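PDB 6FTF: protein kinase A regulatory subunit, putative from Trypanosoma cruzi, which probably restrains a protein kinase A catalytic subunit until nucleoside analogues such as 7-cyano-7-deazainosine, rather than cyclic AMP, occupy its two cyclic nucleotide-binding domains. Local coordinates for residues K19-P24 with V135-T140; L35-L40 with D53-A58; H42-S47 with L177-S182; G199-I204 with K258-H263. All blocks are in the same frame, centred on the assembly; numbering follows the deposited sequence.

Contact 1. Residues K19-P24 with V135-T140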
loop_
_atom_site.group_PDB
_atom_site.type_symbol
_atom_site.label_atom_id
_atom_site.label_comp_id
_atom_site.label_asym_id
_atom_site.label_seq_id
_atom_site.Cartn_x
_atom_site.Cartn_y
_atom_site.Cartn_z
ATOM N N LYS A 19 -11.404 8.204 21.592
ATOM C CA LYS A 19 -11.203 7.119 22.547
ATOM C C LYS A 19 -12.496 6.723 23.254
ATOM O O LYS A 19 -12.581 5.616 23.798
ATOM C CB LYS A 19 -10.145 7.526 23.578
ATOM N N LEU A 20 -13.496 7.600 23.264
ATOM C CA LEU A 20 -14.781 7.311 23.879
ATOM C C LEU A 20 -15.785 6.742 22.891
ATOM O O LEU A 20 -16.926 6.473 23.281
ATOM C CB LEU A 20 -15.355 8.583 24.510
ATOM C CG LEU A 20 -14.488 9.245 25.580
ATOM C CD1 LEU A 20 -15.139 10.533 26.056
ATOM C CD2 LEU A 20 -14.237 8.306 26.752
ATOM N N TYR A 21 -15.404 6.575 21.624
ATOM C CA TYR A 21 -16.298 6.021 20.613
ATOM C C TYR A 21 -16.225 4.495 20.632
ATOM O O TYR A 21 -15.136 3.916 20.550
ATOM C CB TYR A 21 -15.923 6.541 19.221
ATOM C CG TYR A 21 -16.743 5.907 18.123
ATOM C CD1 TYR A 21 -18.013 6.364 17.830
ATOM C CD2 TYR A 21 -16.247 4.830 17.402
ATOM C CE1 TYR A 21 -18.766 5.777 16.843
ATOM C CE2 TYR A 21 -16.991 4.238 16.408
ATOM C CZ TYR A 21 -18.254 4.710 16.139
ATOM O OH TYR A 21 -19.030 4.144 15.164
ATOM N N GLN A 22 -17.381 3.852 20.723
ATOM C CA GLN A 22 -17.477 2.402 20.613
ATOM C C GLN A 22 -18.097 2.063 19.261
ATOM O O GLN A 22 -19.234 2.447 18.976
ATOM C CB GLN A 22 -18.289 1.772 21.752
ATOM C CG GLN A 22 -18.238 0.226 21.713
ATOM C CD GLN A 22 -19.136 -0.465 22.731
ATOM O OE1 GLN A 22 -19.200 -0.070 23.895
ATOM N NE2 GLN A 22 -19.819 -1.521 22.293
ATOM N N ALA A 23 -17.360 1.332 18.448
ATOM C CA ALA A 23 -17.881 0.917 17.163
ATOM C C ALA A 23 -18.990 -0.114 17.343
ATOM O O ALA A 23 -18.989 -0.884 18.311
ATOM C CB ALA A 23 -16.767 0.281 16.348
ATOM N N PRO A 24 -19.930 -0.183 16.406
ATOM C CA PRO A 24 -20.884 -1.291 16.427
ATOM C C PRO A 24 -20.160 -2.605 16.236
ATOM O O PRO A 24 -19.077 -2.661 15.660
ATOM C CB PRO A 24 -21.816 -0.989 15.253
ATOM C CG PRO A 24 -21.063 -0.112 14.371
ATOM C CD PRO A 24 -20.104 0.670 15.225
ATOM N N VAL A 135 -18.936 -3.408 4.366
ATOM C CA VAL A 135 -19.338 -2.007 4.427
ATOM C C VAL A 135 -19.164 -1.466 5.836
ATOM O O VAL A 135 -19.636 -2.066 6.806
ATOM C CB VAL A 135 -20.790 -1.833 3.959
ATOM C CG1 VAL A 135 -21.132 -0.341 3.789
ATOM C CG2 VAL A 135 -21.034 -2.627 2.681
ATOM N N LEU A 136 -18.512 -0.310 5.928
ATOM C CA LEU A 136 -18.234 0.367 7.189
ATOM C C LEU A 136 -18.976 1.694 7.238
ATOM O O LEU A 136 -19.071 2.402 6.236
ATOM C CB LEU A 136 -16.732 0.630 7.329
ATOM C CG LEU A 136 -16.251 1.147 8.677
ATOM C CD1 LEU A 136 -16.457 0.108 9.767
ATOM C CD2 LEU A 136 -14.788 1.529 8.607
ATOM N N ASP A 137 -19.507 2.022 8.409
ATOM C CA ASP A 137 -20.222 3.272 8.613
ATOM C C ASP A 137 -19.262 4.449 8.771
ATOM O O ASP A 137 -18.098 4.303 9.154
ATOM C CB ASP A 137 -21.112 3.149 9.855
ATOM C CG ASP A 137 -20.303 3.058 11.140
ATOM O OD1 ASP A 137 -19.745 1.974 11.430
ATOM O OD2 ASP A 137 -20.194 4.096 11.843
ATOM N N ARG A 138 -19.809 5.642 8.522
ATOM C CA ARG A 138 -19.034 6.878 8.567
ATOM C C ARG A 138 -18.400 7.107 9.930
ATOM O O ARG A 138 -17.230 7.487 10.014
ATOM C CB ARG A 138 -19.940 8.052 8.206
ATOM C CG ARG A 138 -19.330 9.428 8.414
ATOM C CD ARG A 138 -20.269 10.446 7.768
ATOM N NE ARG A 138 -19.823 11.831 7.793
ATOM C CZ ARG A 138 -20.513 12.823 7.234
ATOM N NH1 ARG A 138 -21.665 12.568 6.618
ATOM N NH2 ARG A 138 -20.059 14.066 7.286
ATOM N N ASP A 139 -19.165 6.943 11.009
ATOM C CA ASP A 139 -18.632 7.300 12.322
ATOM C C ASP A 139 -17.471 6.399 12.700
ATOM O O ASP A 139 -16.473 6.867 13.256
ATOM C CB ASP A 139 -19.724 7.258 13.395
ATOM C CG ASP A 139 -20.713 8.423 13.289
ATOM O OD1 ASP A 139 -20.451 9.375 12.528
ATOM O OD2 ASP A 139 -21.753 8.383 13.989
ATOM N N THR A 140 -17.560 5.107 12.392
ATOM C CA THR A 140 -16.431 4.250 12.700
ATOM C C THR A 140 -15.225 4.627 11.858
ATOM O O THR A 140 -14.099 4.641 12.358
ATOM C CB THR A 140 -16.786 2.772 12.529
ATOM O OG1 THR A 140 -17.914 2.470 13.354
ATOM C CG2 THR A 140 -15.642 1.899 12.945
HETATM O O HOH W 1 -21.828 4.105 14.546
#
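Tyr21 reaches across to the start of helix 138-145 and places its OH 2.7 Å from Thr140 OG1, which lies in the plane of the phenol ring, at its edge. The bond may be donated by the phenol, but its proton has a second acceptor within reach. CG stands opposite the backbone N in Tyr21 (chi1 175°), which carries the ring out toward the helix. The tight part centres on the buried Thr140. Its OG1 meets Pro24 CD at 3.4 Å, while its methyl CG2 lies 3.9 Å from Ala23 CB. Ala23 also rests on Leu144 and Val56, and Pro24 on Ala60, so the extended run Tyr21-Pro24 is wedged against two helices. Thr140 OG1 donates to Asp137 OD1 (2.7 Å), on the syn lone pair, so OG1 sits between the phenol and the carboxylate. Toward solvent the contact loosens. There water 1 bridges Tyr21 OH (2.9 Å) and Asp137 OD2 (3.2 Å), and the exposed Asp139 brings its CB to Tyr21 OH (3.6 Å) and its backbone O over one ring face near the rim. Asp137 OD2 also accepts from Thr140 N at 2.9 Å, met from well above the carboxylate plane. This is an aspartate N-cap, set where the last barrel strand of the cyclic nucleotide-binding domain, 130-137, gives way to the following helix.

Contact 2. Residues L35-L40 with D53-A58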
loop_
_atom_site.group_PDB
_atom_site.type_symbol
_atom_site.label_atom_id
_atom_site.label_comp_id
_atom_site.label_asym_id
_atom_site.label_seq_id
_atom_site.Cartn_x
_atom_site.Cartn_y
_atom_site.Cartn_z
ATOM N N LEU A 35 -11.256 -13.554 6.914
ATOM C CA LEU A 35 -11.446 -13.012 5.574
ATOM C C LEU A 35 -11.389 -11.494 5.590
ATOM O O LEU A 35 -10.664 -10.870 4.802
ATOM C CB LEU A 35 -12.787 -13.510 5.027
ATOM C CG LEU A 35 -13.194 -13.094 3.609
ATOM C CD1 LEU A 35 -14.368 -13.920 3.189
ATOM C CD2 LEU A 35 -13.568 -11.630 3.449
ATOM N N ILE A 36 -12.158 -10.881 6.480
ATOM C CA ILE A 36 -12.258 -9.427 6.487
ATOM C C ILE A 36 -10.936 -8.815 6.908
ATOM O O ILE A 36 -10.467 -7.839 6.311
ATOM C CB ILE A 36 -13.399 -8.965 7.405
ATOM C CG1 ILE A 36 -14.737 -9.525 6.934
ATOM C CG2 ILE A 36 -13.442 -7.485 7.455
ATOM C CD1 ILE A 36 -15.797 -9.448 7.973
ATOM N N THR A 37 -10.298 -9.359 7.937
ATOM C CA THR A 37 -9.059 -8.730 8.374
ATOM C C THR A 37 -7.968 -8.855 7.325
ATOM O O THR A 37 -7.107 -7.967 7.226
ATOM C CB THR A 37 -8.580 -9.283 9.712
ATOM O OG1 THR A 37 -8.330 -10.688 9.593
ATOM C CG2 THR A 37 -9.606 -8.996 10.804
ATOM N N LYS A 38 -7.978 -9.924 6.526
ATOM C CA LYS A 38 -7.027 -9.987 5.425
ATOM C C LYS A 38 -7.281 -8.876 4.414
ATOM O O LYS A 38 -6.334 -8.234 3.936
ATOM C CB LYS A 38 -7.075 -11.360 4.770
ATOM C CG LYS A 38 -5.964 -11.589 3.750
ATOM C CD LYS A 38 -6.014 -13.003 3.188
ATOM C CE LYS A 38 -6.083 -14.039 4.306
ATOM N NZ LYS A 38 -4.906 -13.983 5.222
ATOM N N LEU A 39 -8.545 -8.603 4.092
ATOM C CA LEU A 39 -8.824 -7.479 3.207
ATOM C C LEU A 39 -8.303 -6.180 3.810
ATOM O O LEU A 39 -7.687 -5.360 3.117
ATOM C CB LEU A 39 -10.324 -7.351 2.946
ATOM C CG LEU A 39 -10.983 -8.488 2.153
ATOM C CD1 LEU A 39 -12.491 -8.318 2.158
ATOM C CD2 LEU A 39 -10.480 -8.533 0.730
ATOM N N LEU A 40 -8.552 -5.964 5.094
ATOM C CA LEU A 40 -8.159 -4.708 5.712
ATOM C C LEU A 40 -6.648 -4.554 5.785
ATOM O O LEU A 40 -6.127 -3.450 5.577
ATOM C CB LEU A 40 -8.757 -4.616 7.106
ATOM C CG LEU A 40 -10.273 -4.647 7.217
ATOM C CD1 LEU A 40 -10.581 -4.523 8.687
ATOM C CD2 LEU A 40 -10.895 -3.541 6.380
ATOM N N ASP A 53 -7.340 -2.924 16.678
ATOM C CA ASP A 53 -8.208 -1.973 15.991
ATOM C C ASP A 53 -8.682 -2.498 14.642
ATOM O O ASP A 53 -9.828 -2.243 14.251
ATOM C CB ASP A 53 -7.512 -0.626 15.839
ATOM C CG ASP A 53 -7.394 0.119 17.159
ATOM O OD1 ASP A 53 -7.979 -0.341 18.172
ATOM O OD2 ASP A 53 -6.723 1.172 17.176
ATOM N N ILE A 54 -7.825 -3.210 13.907
ATOM C CA ILE A 54 -8.254 -3.888 12.677
ATOM C C ILE A 54 -9.449 -4.782 12.965
ATOM O O ILE A 54 -10.420 -4.822 12.198
ATOM C CB ILE A 54 -7.086 -4.705 12.073
ATOM C CG1 ILE A 54 -6.045 -3.783 11.422
ATOM C CG2 ILE A 54 -7.605 -5.761 11.074
ATOM C CD1 ILE A 54 -6.499 -3.146 10.138
ATOM N N LYS A 55 -9.375 -5.551 14.055
ATOM C CA LYS A 55 -10.451 -6.482 14.358
ATOM C C LYS A 55 -11.715 -5.756 14.819
ATOM O O LYS A 55 -12.821 -6.216 14.516
ATOM C CB LYS A 55 -9.965 -7.566 15.320
ATOM C CG LYS A 55 -8.959 -8.490 14.645
ATOM C CD LYS A 55 -8.349 -9.508 15.592
ATOM C CE LYS A 55 -9.322 -10.617 15.929
ATOM N NZ LYS A 55 -8.703 -11.630 16.843
ATOM N N VAL A 56 -11.586 -4.617 15.506
ATOM C CA VAL A 56 -12.763 -3.807 15.826
ATOM C C VAL A 56 -13.449 -3.349 14.549
ATOM O O VAL A 56 -14.677 -3.431 14.409
ATOM C CB VAL A 56 -12.379 -2.604 16.713
ATOM C CG1 VAL A 56 -13.545 -1.646 16.873
ATOM C CG2 VAL A 56 -11.896 -3.064 18.080
ATOM N N VAL A 57 -12.670 -2.822 13.608
ATOM C CA VAL A 57 -13.228 -2.345 12.351
ATOM C C VAL A 57 -13.914 -3.491 11.619
ATOM O O VAL A 57 -15.041 -3.352 11.131
ATOM C CB VAL A 57 -12.125 -1.681 11.505
ATOM C CG1 VAL A 57 -12.618 -1.391 10.107
ATOM C CG2 VAL A 57 -11.653 -0.384 12.164
ATOM N N ALA A 58 -13.257 -4.649 11.543
ATOM C CA ALA A 58 -13.860 -5.820 10.916
ATOM C C ALA A 58 -15.188 -6.178 11.560
ATOM O O ALA A 58 -16.176 -6.464 10.863
ATOM C CB ALA A 58 -12.893 -7.000 10.918
#
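The helix pair that flanks the first cyclic nucleotide-binding barrel, 30-42 and 51-60, meets here through Ile36, Thr37 and Leu40 on one side and Ile54, Val57 and Ala58 on the other. The axes of the two short segments pass 9.3 Å apart at 118°, with Ala58 at the nearest point of the backbones, its CA 5.9 Å from Ile36 CA. Ala58 CB takes Ile36 CG2 at 3.5 Å and Thr37 CG2 at 3.8 Å. Ile36 CG2 is the branch opposite the backbone N, and this turns the methyl rather than the longer CG1 arm onto the alanine. Leu40 lays a single methyl, CD1, against the turn Ile54-Ala58: it lies 3.5 Å from Ile54 O and 4.0 Å from Val57 CG1. Thr37 splits its roles in the conformer described, one of two modelled. Its methyl meets Ile54 CG2 at 3.8 Å and the aliphatic CG of Lys55, while OG1 turns back to the carbonyl of Met33 in its own helix. The segments meet by van der Waals packing, with no hydrogen bond between them. Met61 and Trp134 extend this core toward the barrel. Two helices separated by a short 3-10 turn are characteristic of the N3A motif of cyclic nucleotide-binding domains.

Contact 3. Residues H42-S47 with L177-S182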
loop_
_atom_site.group_PDB
_atom_site.type_symbol
_atom_site.label_atom_id
_atom_site.label_comp_id
_atom_site.label_asym_id
_atom_site.label_seq_id
_atom_site.Cartn_x
_atom_site.Cartn_y
_atom_site.Cartn_z
ATOM N N HIS A 42 -4.389 -5.552 3.818
ATOM C CA HIS A 42 -3.764 -5.289 2.532
ATOM C C HIS A 42 -4.286 -4.031 1.864
ATOM O O HIS A 42 -3.811 -3.682 0.784
ATOM C CB HIS A 42 -3.933 -6.497 1.603
ATOM C CG HIS A 42 -3.154 -7.684 2.057
ATOM N ND1 HIS A 42 -3.593 -8.525 3.056
ATOM C CD2 HIS A 42 -1.931 -8.139 1.693
ATOM C CE1 HIS A 42 -2.687 -9.464 3.269
ATOM N NE2 HIS A 42 -1.670 -9.254 2.452
ATOM N N ASN A 43 -5.221 -3.327 2.482
ATOM C CA ASN A 43 -5.781 -2.108 1.919
ATOM C C ASN A 43 -5.172 -0.899 2.610
ATOM O O ASN A 43 -5.167 -0.814 3.840
ATOM C CB ASN A 43 -7.304 -2.103 2.070
ATOM C CG ASN A 43 -7.932 -0.895 1.429
ATOM O OD1 ASN A 43 -7.775 0.224 1.909
ATOM N ND2 ASN A 43 -8.663 -1.102 0.341
ATOM N N VAL A 44 -4.676 0.044 1.816
ATOM C CA VAL A 44 -3.877 1.138 2.355
ATOM C C VAL A 44 -4.619 2.027 3.343
ATOM O O VAL A 44 -3.964 2.730 4.125
ATOM C CB VAL A 44 -3.263 2.007 1.243
ATOM C CG1 VAL A 44 -2.441 1.167 0.296
ATOM C CG2 VAL A 44 -4.342 2.819 0.525
ATOM N N LEU A 45 -5.951 2.056 3.329
ATOM C CA LEU A 45 -6.677 2.926 4.249
ATOM C C LEU A 45 -6.523 2.506 5.698
ATOM O O LEU A 45 -6.819 3.308 6.588
ATOM C CB LEU A 45 -8.165 2.928 3.910
ATOM C CG LEU A 45 -8.531 3.541 2.565
ATOM C CD1 LEU A 45 -9.976 3.256 2.218
ATOM C CD2 LEU A 45 -8.267 5.041 2.546
ATOM N N PHE A 46 -6.071 1.282 5.952
ATOM C CA PHE A 46 -5.962 0.732 7.301
ATOM C C PHE A 46 -4.515 0.487 7.708
ATOM O O PHE A 46 -4.265 -0.179 8.714
ATOM C CB PHE A 46 -6.791 -0.552 7.395
ATOM C CG PHE A 46 -8.193 -0.387 6.873
ATOM C CD1 PHE A 46 -9.216 0.068 7.677
ATOM C CD2 PHE A 46 -8.462 -0.638 5.552
ATOM C CE1 PHE A 46 -10.489 0.240 7.165
ATOM C CE2 PHE A 46 -9.731 -0.467 5.032
ATOM C CZ PHE A 46 -10.735 -0.024 5.834
ATOM N N SER A 47 -3.566 1.064 6.970
ATOM C CA SER A 47 -2.159 0.694 7.062
ATOM C C SER A 47 -1.595 0.801 8.469
ATOM O O SER A 47 -0.721 0.005 8.839
ATOM C CB SER A 47 -1.310 1.583 6.155
ATOM O OG SER A 47 -1.626 1.380 4.802
ATOM N N LEU A 177 -0.463 5.525 -2.521
ATOM C CA LEU A 177 0.849 5.145 -2.010
ATOM C C LEU A 177 1.147 5.878 -0.704
ATOM O O LEU A 177 1.609 5.278 0.274
ATOM C CB LEU A 177 1.903 5.415 -3.085
ATOM C CG LEU A 177 3.344 5.242 -2.644
ATOM C CD1 LEU A 177 3.654 3.835 -2.171
ATOM C CD2 LEU A 177 4.255 5.630 -3.776
ATOM N N ALA A 178 0.912 7.191 -0.675
ATOM C CA ALA A 178 1.196 7.971 0.526
ATOM C C ALA A 178 0.478 7.402 1.746
ATOM O O ALA A 178 1.014 7.444 2.869
ATOM C CB ALA A 178 0.791 9.430 0.331
ATOM N N ASP A 179 -0.753 6.899 1.561
ATOM C CA ASP A 179 -1.532 6.331 2.663
ATOM C C ASP A 179 -0.785 5.217 3.387
ATOM O O ASP A 179 -1.076 4.944 4.551
ATOM C CB ASP A 179 -2.842 5.738 2.119
ATOM C CG ASP A 179 -3.905 6.768 1.781
ATOM O OD1 ASP A 179 -3.973 7.824 2.454
ATOM O OD2 ASP A 179 -4.699 6.498 0.846
ATOM N N ALA A 180 0.125 4.531 2.706
ATOM C CA ALA A 180 0.826 3.363 3.233
ATOM C C ALA A 180 2.266 3.663 3.632
ATOM O O ALA A 180 2.978 2.741 4.048
ATOM C CB ALA A 180 0.789 2.218 2.214
ATOM N N LEU A 181 2.720 4.914 3.552
ATOM C CA LEU A 181 4.114 5.245 3.829
ATOM C C LEU A 181 4.302 5.762 5.244
ATOM O O LEU A 181 3.453 6.462 5.802
ATOM C CB LEU A 181 4.633 6.305 2.859
ATOM C CG LEU A 181 4.736 5.891 1.398
ATOM C CD1 LEU A 181 5.142 7.086 0.558
ATOM C CD2 LEU A 181 5.705 4.761 1.200
ATOM N N SER A 182 5.458 5.428 5.804
ATOM C CA SER A 182 5.979 6.062 7.001
ATOM C C SER A 182 7.422 6.437 6.724
ATOM O O SER A 182 7.964 6.113 5.674
ATOM C CB SER A 182 5.856 5.153 8.233
ATOM O OG SER A 182 6.651 3.995 8.086
HETATM O O HOH W 2 -3.491 4.910 5.784
#
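Val44 divides its methyls between neighbouring residues of the 177-182 turn: with chi1 at -56°, CG1 stands opposite the carbonyl carbon and meets Ala180 CB at 3.9 Å, while CG2, between the backbone N and the carbonyl carbon, packs on Asp179 CB at 3.6 Å. Val44 belongs to the 3-10 element between helices 30-42 and 51-60, the middle of an N3A motif, and meets the point where helix 171-178 passes into the first strand of the second nucleotide-binding domain, joining the two domains. Ser47 adds the other edge of the patch: its OG lies 3.5 Å from Ala180 CA, a packing contact rather than a bond. Water 2 donates to both Val44 O (2.8 Å) and Asp179 O (2.7 Å), so one water serves a carbonyl from each segment. Further out, Leu181 N bonds back to Ala178 O, closing a type I turn that presents Asp179 and Ala180; just before it, Ala180 N bonds to Leu177 O. The Asp179 side chain crosses that of Val44 at about a right angle, and its OD2 forms a salt bridge with Arg153 of helix 149-160. Met266 and Cys267 cover Val44 from helix 264-268. Within 42-47, Asn43 OD1 receives Leu45 N in an Asx turn, its ND2 reaching Gly106 O. The Ser47 hydroxyl is itself fixed by donating to Val44 O at 2.8 Å.

Contact 4. Residues G199-I204 with K258-H263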
loop_
_atom_site.group_PDB
_atom_site.type_symbol
_atom_site.label_atom_id
_atom_site.label_comp_id
_atom_site.label_asym_id
_atom_site.label_seq_id
_atom_site.Cartn_x
_atom_site.Cartn_y
_atom_site.Cartn_z
ATOM N N GLY A 199 12.697 -9.727 4.112
ATOM C CA GLY A 199 12.526 -8.756 3.063
ATOM C C GLY A 199 11.081 -8.310 2.996
ATOM O O GLY A 199 10.299 -8.735 2.142
ATOM N N GLU A 200 10.746 -7.436 3.927
ATOM C CA GLU A 200 9.392 -7.024 4.238
ATOM C C GLU A 200 9.147 -5.569 3.870
ATOM O O GLU A 200 7.992 -5.109 3.920
ATOM C CB GLU A 200 9.193 -7.285 5.750
ATOM C CG GLU A 200 8.288 -6.392 6.573
ATOM C CD GLU A 200 7.519 -7.180 7.604
ATOM O OE1 GLU A 200 8.123 -8.103 8.188
ATOM O OE2 GLU A 200 6.329 -6.884 7.840
ATOM N N TRP A 201 10.187 -4.843 3.466
ATOM C CA TRP A 201 10.129 -3.393 3.407
ATOM C C TRP A 201 10.754 -2.849 2.135
ATOM O O TRP A 201 11.864 -3.235 1.756
ATOM C CB TRP A 201 10.889 -2.807 4.588
ATOM C CG TRP A 201 10.303 -3.153 5.920
ATOM C CD1 TRP A 201 10.811 -4.019 6.850
ATOM C CD2 TRP A 201 9.109 -2.608 6.483
ATOM N NE1 TRP A 201 9.999 -4.036 7.968
ATOM C CE2 TRP A 201 8.949 -3.178 7.765
ATOM C CE3 TRP A 201 8.165 -1.680 6.037
ATOM C CZ2 TRP A 201 7.866 -2.866 8.591
ATOM C CZ3 TRP A 201 7.089 -1.371 6.863
ATOM C CH2 TRP A 201 6.961 -1.950 8.128
ATOM N N LEU A 202 10.053 -1.919 1.507
ATOM C CA LEU A 202 10.548 -1.178 0.360
ATOM C C LEU A 202 10.777 0.256 0.809
ATOM O O LEU A 202 9.943 0.836 1.511
ATOM C CB LEU A 202 9.551 -1.244 -0.802
ATOM C CG LEU A 202 9.928 -0.585 -2.127
ATOM C CD1 LEU A 202 9.218 -1.270 -3.297
ATOM C CD2 LEU A 202 9.587 0.889 -2.114
ATOM N N TYR A 203 11.912 0.818 0.428
ATOM C CA TYR A 203 12.313 2.152 0.848
ATOM C C TYR A 203 12.492 3.025 -0.381
ATOM O O TYR A 203 13.131 2.609 -1.355
ATOM C CB TYR A 203 13.640 2.097 1.615
ATOM C CG TYR A 203 13.597 1.281 2.882
ATOM C CD1 TYR A 203 13.822 -0.076 2.851
ATOM C CD2 TYR A 203 13.322 1.867 4.102
ATOM C CE1 TYR A 203 13.771 -0.827 4.003
ATOM C CE2 TYR A 203 13.266 1.122 5.255
ATOM C CZ TYR A 203 13.488 -0.217 5.198
ATOM O OH TYR A 203 13.436 -0.982 6.363
ATOM N N ILE A 204 11.948 4.235 -0.335
ATOM C CA ILE A 204 12.215 5.252 -1.341
ATOM C C ILE A 204 13.092 6.288 -0.671
ATOM O O ILE A 204 12.762 6.781 0.414
ATOM C CB ILE A 204 10.923 5.885 -1.873
ATOM C CG1 ILE A 204 9.931 4.810 -2.337
ATOM C CG2 ILE A 204 11.264 6.856 -2.979
ATOM C CD1 ILE A 204 8.569 5.359 -2.737
ATOM N N LYS A 258 8.966 4.497 3.678
ATOM C CA LYS A 258 8.989 3.055 3.890
ATOM C C LYS A 258 7.599 2.485 3.622
ATOM O O LYS A 258 6.602 3.001 4.148
ATOM C CB LYS A 258 9.383 2.871 5.373
ATOM C CG LYS A 258 9.523 1.489 5.944
ATOM C CD LYS A 258 10.021 1.595 7.379
ATOM C CE LYS A 258 10.279 0.221 7.987
ATOM N NZ LYS A 258 10.782 0.320 9.372
ATOM N N LEU A 259 7.537 1.412 2.832
ATOM C CA LEU A 259 6.308 0.727 2.458
ATOM C C LEU A 259 6.400 -0.749 2.837
ATOM O O LEU A 259 7.378 -1.420 2.498
ATOM C CB LEU A 259 6.170 0.828 0.947
ATOM C CG LEU A 259 4.975 0.125 0.341
ATOM C CD1 LEU A 259 3.670 0.822 0.701
ATOM C CD2 LEU A 259 5.110 0.031 -1.169
ATOM N N ASN A 260 5.384 -1.264 3.511
ATOM C CA ASN A 260 5.362 -2.684 3.829
ATOM C C ASN A 260 4.924 -3.531 2.638
ATOM O O ASN A 260 4.065 -3.146 1.849
ATOM C CB ASN A 260 4.447 -2.945 5.024
ATOM C CG ASN A 260 4.624 -4.343 5.586
ATOM O OD1 ASN A 260 3.917 -5.280 5.216
ATOM N ND2 ASN A 260 5.617 -4.506 6.431
ATOM N N ARG A 261 5.488 -4.738 2.574
ATOM C CA ARG A 261 5.183 -5.677 1.506
ATOM C C ARG A 261 3.692 -5.947 1.371
ATOM O O ARG A 261 3.221 -6.178 0.265
ATOM C CB ARG A 261 5.952 -6.978 1.745
ATOM C CG ARG A 261 5.961 -7.928 0.593
ATOM C CD ARG A 261 6.878 -9.084 0.908
ATOM N NE ARG A 261 6.948 -10.027 -0.188
ATOM C CZ ARG A 261 7.682 -11.142 -0.153
ATOM N NH1 ARG A 261 8.404 -11.439 0.920
ATOM N NH2 ARG A 261 7.676 -11.966 -1.187
ATOM N N ARG A 262 2.943 -5.924 2.473
ATOM C CA ARG A 262 1.514 -6.224 2.378
ATOM C C ARG A 262 0.752 -5.198 1.552
ATOM O O ARG A 262 -0.350 -5.505 1.082
ATOM C CB ARG A 262 0.884 -6.372 3.764
ATOM C CG ARG A 262 0.876 -5.125 4.613
ATOM C CD ARG A 262 0.706 -5.450 6.114
ATOM N NE ARG A 262 0.925 -4.310 7.025
ATOM C CZ ARG A 262 -0.037 -3.595 7.610
ATOM N NH1 ARG A 262 -1.320 -3.858 7.383
ATOM N NH2 ARG A 262 0.274 -2.603 8.427
ATOM N N HIS A 263 1.311 -4.003 1.360
ATOM C CA HIS A 263 0.668 -2.949 0.590
ATOM C C HIS A 263 1.262 -2.793 -0.795
ATOM O O HIS A 263 0.798 -1.948 -1.568
ATOM C CB HIS A 263 0.778 -1.641 1.353
ATOM C CG HIS A 263 0.095 -1.682 2.674
ATOM N ND1 HIS A 263 0.732 -1.383 3.852
ATOM C CD2 HIS A 263 -1.172 -2.049 3.007
ATOM C CE1 HIS A 263 -0.114 -1.533 4.857
ATOM N NE2 HIS A 263 -1.274 -1.950 4.368
HETATM O O HOH W 3 4.109 -7.882 5.850
HETATM O O HOH W 4 13.392 -0.340 8.766
#
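Lys258 has CG opposite its backbone N (chi1 -179°) and stays extended to its end, whereas Trp201 sets CG opposite its carbonyl carbon (chi1 -63°); together these torsions lay the lysine chain over the indole. Their strands, 201-205 and 254-260, are antiparallel neighbours in the jelly-roll beta barrel of the second cyclic nucleotide-binding domain. In the conformer described, one of two modelled for Lys258, CE is 3.4 Å from the centroid of the six-membered ring, a CH-pi contact, and NZ makes a cation-pi interaction at 4.3 Å. NZ also forms a salt bridge with Glu184, and water 4 links it to Tyr203 OH. Tyr203 runs alongside the lysine, pointing the same way, its CE2 near the aliphatic carbons.

Asn260 takes the other indole face, with ND2 3.3 Å from Trp201 CH2 and its amide almost perpendicular to the ring. Glu200 CG lies over that face as well. The backbone ladder is centred on the hydrogen-bonded pair Leu202 and Leu259: Leu202 N to Leu259 O is 2.9 Å, and Leu259 N to Leu202 O 2.8 Å. These leucines point to the other side of the sheet, where Leu268 touches both. Past the strand end, Arg261 N donates to Glu200 O (2.9 Å), while Asn260 OD1 accepts from Arg262 N in an Asx turn. Water 3 bridges that OD1 to Glu200 OE2. The same carboxylate oxygen, through its anti lone pair, takes a nearly straight bond from Asn260 ND2 at 2.9 Å (166°), in the amide plane.

From the N terminus, contact 1 closes a long loop, bringing 19-24 back to the end of the first barrel at 135-140. Contact 2 lies wholly within that loop and joins its helices 30-42 and 51-60; Ala23 touches Val56, and Leu136 touches Val57, so the two pack together. Contact 3 starts between the segments of contact 2 and ends at 177-182, crossing both earlier contacts and tying the first domain to the second; Phe46 packs on Leu40 and Ile54. Contact 4 follows in series within the second barrel. It borders contact 3 through the shared sheet, where Ser182 O pairs with Lys258 N, and beside it through Ser47 on His263.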